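Side-chain contacts in SAM-dependent methyltransferase (Streptococcus pneumoniae, PDB 3KR9), which probably transfers a methyl group from S-adenosylmethionine to N1 of an adenine at position 22 of tRNA: residues S54-K57 against N58-H62; K175-S178 against P179-Q183. One frame throughout, in Å; residues are numbered along the deposited sequence.

Interaction 1 of 2, residues S54-K57 against N58-H62; sequences SAVK and NVEAH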
ATOM      1  N   SER A  54      -9.391  -4.831 -20.131  1.00 17.40           N
ATOM      2  CA  SER A  54      -8.055  -5.435 -20.230  1.00 18.88           C
ATOM      3  C   SER A  54      -7.919  -6.599 -19.220  1.00 19.15           C
ATOM      4  O   SER A  54      -7.400  -7.682 -19.560  1.00 17.88           O
ATOM      5  CB  SER A  54      -6.946  -4.389 -20.015  1.00 19.42           C
ATOM      6  OG  SER A  54      -5.653  -5.008 -19.796  1.00 20.34           O
ATOM      7  N   ALA A  55      -8.431  -6.394 -17.999  1.00 16.78           N
ATOM      8  CA  ALA A  55      -8.337  -7.450 -16.979  1.00 18.92           C
ATOM      9  C   ALA A  55      -9.165  -8.647 -17.447  1.00 18.41           C
ATOM     10  O   ALA A  55      -8.704  -9.784 -17.309  1.00 17.88           O
ATOM     11  CB  ALA A  55      -8.853  -6.954 -15.612  1.00 18.34           C
ATOM     12  N   VAL A  56     -10.374  -8.393 -17.993  1.00 18.62           N
ATOM     13  CA  VAL A  56     -11.192  -9.529 -18.492  1.00 18.90           C
ATOM     14  C   VAL A  56     -10.403 -10.331 -19.568  1.00 19.30           C
ATOM     15  O   VAL A  56     -10.318 -11.577 -19.515  1.00 19.22           O
ATOM     16  CB  VAL A  56     -12.566  -9.106 -19.060  1.00 19.28           C
ATOM     17  CG1 VAL A  56     -13.332 -10.306 -19.719  1.00 19.36           C
ATOM     18  CG2 VAL A  56     -13.486  -8.507 -17.923  1.00 21.12           C
ATOM     19  N   LYS A  57      -9.805  -9.615 -20.517  1.00 18.91           N
ATOM     20  CA  LYS A  57      -9.170 -10.306 -21.662  1.00 19.55           C
ATOM     21  C   LYS A  57      -7.907 -11.085 -21.245  1.00 19.02           C
ATOM     22  O   LYS A  57      -7.637 -12.174 -21.757  1.00 18.87           O
ATOM     23  CB  LYS A  57      -8.817  -9.299 -22.757  1.00 19.37           C
ATOM     24  CG  LYS A  57     -10.040  -8.556 -23.480  1.00 22.34           C
ATOM     25  CD  LYS A  57     -11.036  -9.532 -24.146  1.00 27.46           C
ATOM     26  CE  LYS A  57     -12.271  -8.820 -24.859  1.00 30.66           C
ATOM     27  NZ  LYS A  57     -11.942  -7.561 -25.617  1.00 30.18           N
ATOM     28  N   ASN A  58      -7.080 -10.477 -20.395  1.00 18.93           N
ATOM     29  CA  ASN A  58      -5.926 -11.176 -19.859  1.00 20.11           C
ATOM     30  C   ASN A  58      -6.311 -12.431 -19.114  1.00 20.92           C
ATOM     31  O   ASN A  58      -5.624 -13.451 -19.235  1.00 21.88           O
ATOM     32  CB  ASN A  58      -4.998 -10.256 -19.035  1.00 20.20           C
ATOM     33  CG  ASN A  58      -4.299  -9.216 -19.928  1.00 22.10           C
ATOM     34  OD1 ASN A  58      -4.655  -8.043 -19.927  1.00 20.85           O
ATOM     35  ND2 ASN A  58      -3.330  -9.661 -20.722  1.00 20.65           N
ATOM     36  N   VAL A  59      -7.401 -12.384 -18.362  1.00 19.87           N
ATOM     37  CA  VAL A  59      -7.775 -13.576 -17.572  1.00 20.63           C
ATOM     38  C   VAL A  59      -8.220 -14.661 -18.548  1.00 20.85           C
ATOM     39  O   VAL A  59      -7.789 -15.804 -18.426  1.00 19.73           O
ATOM     40  CB  VAL A  59      -8.831 -13.289 -16.477  1.00 19.31           C
ATOM     41  CG1 VAL A  59      -9.575 -14.564 -16.039  1.00 18.69           C
ATOM     42  CG2 VAL A  59      -8.138 -12.597 -15.277  1.00 18.78           C
ATOM     43  N   GLU A  60      -9.063 -14.271 -19.511  1.00 22.06           N
ATOM     44  CA  GLU A  60      -9.522 -15.182 -20.593  1.00 23.60           C
ATOM     45  C   GLU A  60      -8.339 -15.767 -21.371  1.00 23.41           C
ATOM     46  O   GLU A  60      -8.342 -16.983 -21.654  1.00 22.79           O
ATOM     47  CB  GLU A  60     -10.494 -14.470 -21.573  1.00 24.46           C
ATOM     48  CG  GLU A  60     -11.818 -13.955 -20.930  1.00 30.24           C
ATOM     49  CD  GLU A  60     -12.830 -13.316 -21.955  1.00 37.60           C
ATOM     50  OE1 GLU A  60     -12.415 -12.740 -22.989  1.00 38.59           O
ATOM     51  OE2 GLU A  60     -14.060 -13.388 -21.704  1.00 39.74           O
ATOM     52  N   ALA A  61      -7.359 -14.911 -21.739  1.00 21.88           N
ATOM     53  CA  ALA A  61      -6.143 -15.354 -22.476  1.00 23.03           C
ATOM     54  C   ALA A  61      -5.373 -16.411 -21.731  1.00 23.02           C
ATOM     55  O   ALA A  61      -4.740 -17.294 -22.330  1.00 21.80           O
ATOM     56  CB  ALA A  61      -5.179 -14.185 -22.785  1.00 21.53           C
ATOM     57  N   HIS A  62      -5.351 -16.262 -20.415  1.00 22.19           N
ATOM     58  CA  HIS A  62      -4.690 -17.223 -19.592  1.00 21.75           C
ATOM     59  C   HIS A  62      -5.533 -18.438 -19.232  1.00 21.07           C
ATOM     60  O   HIS A  62      -5.045 -19.328 -18.579  1.00 22.95           O
ATOM     61  CB  HIS A  62      -4.102 -16.523 -18.374  1.00 22.20           C
ATOM     62  CG  HIS A  62      -2.828 -15.807 -18.680  1.00 20.56           C
ATOM     63  ND1 HIS A  62      -2.803 -14.604 -19.352  1.00 18.31           N
ATOM     64  CD2 HIS A  62      -1.534 -16.142 -18.455  1.00 19.35           C
ATOM     65  CE1 HIS A  62      -1.548 -14.195 -19.477  1.00 17.33           C
ATOM     66  NE2 HIS A  62      -0.757 -15.126 -18.966  1.00 21.64           N
TER

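Interaction 2 of 2, residues K175-S178 against P179-Q183; sequences KEVS and PVFVQ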
ATOM      1  N   LYS A 175      12.788   0.681  12.177  1.00 27.96           N
ATOM      2  CA  LYS A 175      13.605  -0.238  12.980  1.00 30.54           C
ATOM      3  C   LYS A 175      14.693  -0.942  12.135  1.00 29.99           C
ATOM      4  O   LYS A 175      15.825  -1.045  12.556  1.00 31.62           O
ATOM      5  CB  LYS A 175      12.730  -1.235  13.745  1.00 30.93           C
ATOM      6  CG  LYS A 175      13.529  -2.060  14.752  1.00 35.53           C
ATOM      7  CD  LYS A 175      12.644  -3.088  15.463  1.00 39.08           C
ATOM      8  CE  LYS A 175      13.480  -3.910  16.437  1.00 39.99           C
ATOM      9  NZ  LYS A 175      14.453  -4.723  15.656  1.00 44.05           N
ATOM     10  N   GLU A 176      14.351  -1.364  10.925  1.00 30.25           N
ATOM     11  CA  GLU A 176      15.289  -1.958   9.968  1.00 30.01           C
ATOM     12  C   GLU A 176      16.322  -0.955   9.426  1.00 29.41           C
ATOM     13  O   GLU A 176      17.501  -1.310   9.272  1.00 28.82           O
ATOM     14  CB  GLU A 176      14.509  -2.531   8.777  1.00 30.55           C
ATOM     15  CG  GLU A 176      13.456  -1.525   8.270  1.00 33.45           C
ATOM     16  CD  GLU A 176      13.516  -1.262   6.750  1.00 34.73           C
ATOM     17  OE1 GLU A 176      13.093  -2.195   5.956  1.00 31.49           O
ATOM     18  OE2 GLU A 176      13.970  -0.115   6.409  1.00 27.02           O
ATOM     19  N   VAL A 177      15.869   0.268   9.132  1.00 28.26           N
ATOM     20  CA  VAL A 177      16.675   1.311   8.462  1.00 28.48           C
ATOM     21  C   VAL A 177      17.470   0.692   7.293  1.00 28.65           C
ATOM     22  O   VAL A 177      18.691   0.798   7.235  1.00 28.83           O
ATOM     23  CB  VAL A 177      17.642   2.046   9.441  1.00 28.68           C
ATOM     24  CG1 VAL A 177      18.359   3.208   8.758  1.00 27.73           C
ATOM     25  CG2 VAL A 177      16.887   2.526  10.726  1.00 29.69           C
ATOM     26  N   SER A 178      16.781   0.042   6.363  1.00 27.59           N
ATOM     27  CA  SER A 178      17.457  -0.548   5.189  1.00 26.66           C
ATOM     28  C   SER A 178      18.185   0.463   4.292  1.00 26.06           C
ATOM     29  O   SER A 178      17.958   1.676   4.354  1.00 24.65           O
ATOM     30  CB  SER A 178      16.455  -1.316   4.310  1.00 26.53           C
ATOM     31  OG  SER A 178      15.571  -0.391   3.713  1.00 25.65           O
ATOM     32  N   PRO A 179      19.044  -0.044   3.394  1.00 25.69           N
ATOM     33  CA  PRO A 179      19.721   0.942   2.560  1.00 25.71           C
ATOM     34  C   PRO A 179      18.723   1.770   1.743  1.00 25.04           C
ATOM     35  O   PRO A 179      19.009   2.935   1.451  1.00 23.69           O
ATOM     36  CB  PRO A 179      20.583   0.071   1.628  1.00 25.85           C
ATOM     37  CG  PRO A 179      20.976  -1.074   2.516  1.00 26.41           C
ATOM     38  CD  PRO A 179      19.655  -1.378   3.284  1.00 25.51           C
ATOM     39  N   VAL A 180      17.588   1.168   1.360  1.00 23.74           N
ATOM     40  CA  VAL A 180      16.604   1.897   0.549  1.00 24.54           C
ATOM     41  C   VAL A 180      15.890   2.949   1.381  1.00 24.02           C
ATOM     42  O   VAL A 180      15.653   4.066   0.913  1.00 24.38           O
ATOM     43  CB  VAL A 180      15.547   0.961  -0.122  1.00 24.94           C
ATOM     44  CG1 VAL A 180      14.345   1.791  -0.648  1.00 24.66           C
ATOM     45  CG2 VAL A 180      16.177   0.113  -1.223  1.00 24.36           C
ATOM     46  N   PHE A 181      15.550   2.592   2.620  1.00 23.45           N
ATOM     47  CA  PHE A 181      15.009   3.553   3.566  1.00 23.18           C
ATOM     48  C   PHE A 181      15.975   4.772   3.692  1.00 24.16           C
ATOM     49  O   PHE A 181      15.539   5.934   3.686  1.00 23.29           O
ATOM     50  CB  PHE A 181      14.811   2.845   4.918  1.00 22.37           C
ATOM     51  CG  PHE A 181      14.275   3.723   6.022  1.00 21.57           C
ATOM     52  CD1 PHE A 181      12.917   3.751   6.294  1.00 22.01           C
ATOM     53  CD2 PHE A 181      15.130   4.481   6.814  1.00 22.79           C
ATOM     54  CE1 PHE A 181      12.385   4.545   7.337  1.00 21.30           C
ATOM     55  CE2 PHE A 181      14.626   5.289   7.870  1.00 24.86           C
ATOM     56  CZ  PHE A 181      13.246   5.319   8.135  1.00 23.13           C
ATOM     57  N   VAL A 182      17.281   4.523   3.799  1.00 24.17           N
ATOM     58  CA  VAL A 182      18.221   5.661   3.930  1.00 25.24           C
ATOM     59  C   VAL A 182      18.188   6.589   2.707  1.00 25.77           C
ATOM     60  O   VAL A 182      18.110   7.813   2.846  1.00 25.99           O
ATOM     61  CB  VAL A 182      19.680   5.201   4.182  1.00 26.41           C
ATOM     62  CG1 VAL A 182      20.620   6.416   4.345  1.00 25.57           C
ATOM     63  CG2 VAL A 182      19.758   4.238   5.422  1.00 27.16           C
ATOM     64  N   GLN A 183      18.233   6.006   1.504  1.00 25.98           N
ATOM     65  CA  GLN A 183      18.192   6.800   0.287  1.00 26.28           C
ATOM     66  C   GLN A 183      16.922   7.617   0.222  1.00 25.59           C
ATOM     67  O   GLN A 183      16.957   8.812  -0.081  1.00 24.81           O
ATOM     68  CB  GLN A 183      18.302   5.902  -0.963  1.00 27.02           C
ATOM     69  CG  GLN A 183      19.550   5.020  -0.978  1.00 31.26           C
ATOM     70  CD  GLN A 183      19.371   3.778  -1.854  1.00 39.55           C
ATOM     71  OE1 GLN A 183      18.714   3.844  -2.905  1.00 43.01           O
ATOM     72  NE2 GLN A 183      19.942   2.628  -1.419  1.00 41.08           N
TER

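Interaction 1 of 2, residues S54-K57 against N58-H62
Glu60 lies alongside Val56 one turn earlier, the two side chains side by side and pointing the same way, with Glu60 OE2 3.7 Å from Val56 CG1. CG of Glu60 stands beside its own backbone N (chi1 -62°), which lays the methylene 3.1 Å from Val56 O before the chain runs on extended past the methyl group. The aliphatic part of Lys57 flanks the same carboxylate, Lys57 CD 3.7 Å from Glu60 OE1. The lysine chain bends at chi2 and chi4, and its NZ ends 5.8 Å from Glu60 OE1; the opposite charges may attract, but their charged atoms are not in contact. Beneath these side chains runs regular alpha-helical i to i+4 bonding, from Asn58 N to Ser54 O and from Glu60 N to Val56 O. This is the last part of helix 49-61, the crossover helix of a beta-alpha-beta unit between parallel strands 39-46 and 68-72 in the Rossmann-like methyltransferase fold. Ala55 and Val59 face inward, against Ala27 and strand 68-72, while the hydroxyl of Ser54 is hydrogen-bonded to His26. His62 curls back and gives its ND1 proton to Asn58 O over 3.0 Å, a bond that holds the imidazole toward this carbonyl. The carbonyl lies close to the imidazole plane and also accepts from His62 N on the opposite face of its own plane. The His62 side chain touches Ile31 and Glu35 of helix 28-35.

Interaction 2 of 2, residues K175-S178 against P179-Q183
Helix 173-176 breaks at Val177, whose positive phi (43°) turns the chain, and helix 179-198 starts directly after Ser178 with Pro179 in its first turn. Ser178 is the N-cap: OG sits between its own backbone N and carbonyl carbon (chi1 68°), and from there accepts the nearly straight bond from Phe181 N at 3.2 Å. Ser178 O begins the regular helical bonding, taking Val182 N at 3.0 Å. Glu176 reaches its carboxylate forward across the break, bent at chi2, and its OE2 receives Ser178 N at 2.8 Å, the donor arriving from above the carboxylate plane. That bond braces the capping residue from the preceding helix. The same oxygen lies 3.4 Å from Phe181 CB, with the carboxylate and ring planes 68° apart. Val177 supplies the apolar side of the junction. Its CG1, anti to the backbone N, reaches two residues of the new helix, lying 4.0 Å from Phe181 CD2 and 3.8 Å from Val182 CG2. The junction thus combines a serine N-cap with a small hydrophobic cluster that spans it. Phe181 is buried, its ring meeting that of Trp185 one turn further on and packing on Val220 and Leu221 of helix 204-221. On the sheet side, Ser178 and Val180 touch Ile142 of strand 135-145, and Val180 also rests on Phe149 of strand 148-157.

In the fold
The two contacts lie on opposite sides of the chain's centre, their centres 38 Å apart and their nearest atoms about 29 Å apart, and share no helix or strand. Interaction 1 is partly buried and runs through the last turns of one crossover helix, packed by its inner face beside edge strand 68-72 of the Rossmann-like sheet. Interaction 2 is a surface contact at the junction of two helices, near the other edge strand, 135-145, where helix 179-198 begins and helix 204-221 ends. Continuous backbone bonding dominates the first, with a histidine side chain bonding back to a backbone carbonyl; in the second, side-chain oxygens bridge a break and start a new helix.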